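Local structure of D-glyceraldehyde dehydrogenase (NADP(+)) (Thermoplasma acidophilum, 5IZD) at residues G60-E63 and R64-I68. The protein catalyses the NADP-dependent oxidation of D-glyceraldehyde to glycerate in the non-phosphorylated Entner-Doudoroff pathway. Numbering follows the deposited sequence.
Sequences GSVE and RSKII
Arg64 N bonds back to Gly60 O at 3.1 Å and Ser65 N to Ser61 O at 2.7 Å, i to i+4 bonds that start a regular turn just after a kink; Gly60 has a positive phi there, and a CB would jam against the carbonyl O before it. Val62 O takes two donors on the same face of its carbonyl plane: Lys66 N, and Ser65 OG at 2.6 Å, swung back over the preceding turn by a chi1 of 76°. The Arg64 chain bends at chi3 (-61°), folding its guanidinium back so that one face lies over the Gly60-Ser61 peptide, with CZ 3.5 Å from Gly60 C. Its NE and NH1 bond Leu164 O and Trp56 O; an alanine here would probably leave both carbonyls without these donors and remove the cation-pi contact with Trp56. On the exposed side, extended Lys66 brings NZ to Glu63 OE1 at 3.0 Å, on its syn side but 31° out of the carboxylate plane, an i to i+3 salt bridge. Ser61 OG bonds Arg116 N of the same chain and Glu124 OE2 of the second subunit. Away from the NADP site, this is an alpha-helical turn following a kink in helix 39-77 of the aldehyde dehydrogenase fold, its buried side against helix 153-164.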
loop_
_atom_site.group_PDB
_atom_site.type_symbol
_atom_site.label_atom_id
_atom_site.label_comp_id
_atom_site.label_asym_id
_atom_site.label_seq_id
_atom_site.Cartn_x
_atom_site.Cartn_y
_atom_site.Cartn_z
ATOM N N GLY A 60 7.234 1.523 -21.740
ATOM C CA GLY A 60 6.257 1.612 -20.673
ATOM C C GLY A 60 5.390 0.361 -20.514
ATOM O O GLY A 60 5.232 -0.448 -21.441
ATOM N N SER A 61 4.797 0.251 -19.328
ATOM C CA SER A 61 4.029 -0.928 -18.987
ATOM C C SER A 61 2.767 -1.102 -19.849
ATOM O O SER A 61 2.435 -2.244 -20.209
ATOM C CB SER A 61 3.725 -0.972 -17.490
ATOM O OG SER A 61 2.777 0.005 -17.123
ATOM N N VAL A 62 2.115 -0.012 -20.270
ATOM C CA VAL A 62 0.855 -0.148 -21.065
ATOM C C VAL A 62 1.108 -0.831 -22.415
ATOM O O VAL A 62 0.398 -1.786 -22.796
ATOM C CB VAL A 62 0.124 1.182 -21.342
ATOM C CG1 VAL A 62 -1.093 1.003 -22.256
ATOM C CG2 VAL A 62 -0.327 1.818 -20.042
ATOM N N GLU A 63 2.098 -0.311 -23.127
ATOM C CA GLU A 63 2.472 -0.887 -24.406
ATOM C C GLU A 63 3.021 -2.307 -24.241
ATOM O O GLU A 63 2.730 -3.144 -25.071
ATOM C CB GLU A 63 3.457 0.019 -25.124
ATOM C CG GLU A 63 2.818 1.308 -25.675
ATOM C CD GLU A 63 1.610 1.104 -26.614
ATOM O OE1 GLU A 63 0.618 1.847 -26.493
ATOM O OE2 GLU A 63 1.577 0.183 -27.446
ATOM N N ARG A 64 3.744 -2.587 -23.147
ATOM C CA ARG A 64 4.242 -3.927 -22.945
ATOM C C ARG A 64 3.053 -4.846 -22.680
ATOM O O ARG A 64 3.011 -5.948 -23.213
ATOM C CB ARG A 64 5.326 -4.022 -21.849
ATOM C CG ARG A 64 6.646 -3.353 -22.165
ATOM C CD ARG A 64 7.701 -3.631 -21.115
ATOM N NE ARG A 64 7.349 -3.157 -19.764
ATOM C CZ ARG A 64 7.668 -1.976 -19.207
ATOM N NH1 ARG A 64 8.409 -1.092 -19.866
ATOM N NH2 ARG A 64 7.274 -1.706 -17.948
ATOM N N SER A 65 2.080 -4.376 -21.882
ATOM C CA SER A 65 0.879 -5.124 -21.619
ATOM C C SER A 65 0.117 -5.445 -22.875
ATOM O O SER A 65 -0.450 -6.489 -22.914
ATOM C CB SER A 65 -0.066 -4.473 -20.585
ATOM O OG SER A 65 -0.785 -3.383 -21.122
ATOM N N LYS A 66 0.079 -4.571 -23.869
ATOM C CA LYS A 66 -0.698 -4.864 -25.110
ATOM C C LYS A 66 -0.149 -6.081 -25.875
ATOM O O LYS A 66 -0.939 -6.922 -26.394
ATOM C CB LYS A 66 -0.730 -3.668 -26.046
ATOM C CG LYS A 66 -1.541 -2.498 -25.475
ATOM C CD LYS A 66 -1.623 -1.308 -26.432
ATOM C CE LYS A 66 -2.470 -0.225 -25.779
ATOM N NZ LYS A 66 -2.288 1.030 -26.544
ATOM N N ILE A 67 1.185 -6.153 -25.930
ATOM C CA ILE A 67 1.934 -7.286 -26.530
ATOM C C ILE A 67 1.674 -8.557 -25.707
ATOM O O ILE A 67 1.391 -9.599 -26.274
ATOM C CB ILE A 67 3.458 -7.020 -26.564
ATOM C CG1 ILE A 67 3.794 -5.871 -27.507
ATOM C CG2 ILE A 67 4.197 -8.293 -26.964
ATOM C CD1 ILE A 67 5.203 -5.286 -27.329
ATOM N N ILE A 68 1.719 -8.454 -24.380
ATOM C CA ILE A 68 1.466 -9.621 -23.535
ATOM C C ILE A 68 0.020 -10.130 -23.664
ATOM O O ILE A 68 -0.199 -11.395 -23.680
ATOM C CB ILE A 68 1.824 -9.347 -22.054
ATOM C CG1 ILE A 68 3.332 -9.093 -21.893
ATOM C CG2 ILE A 68 1.353 -10.465 -21.116
ATOM C CD1 ILE A 68 3.698 -8.295 -20.667
#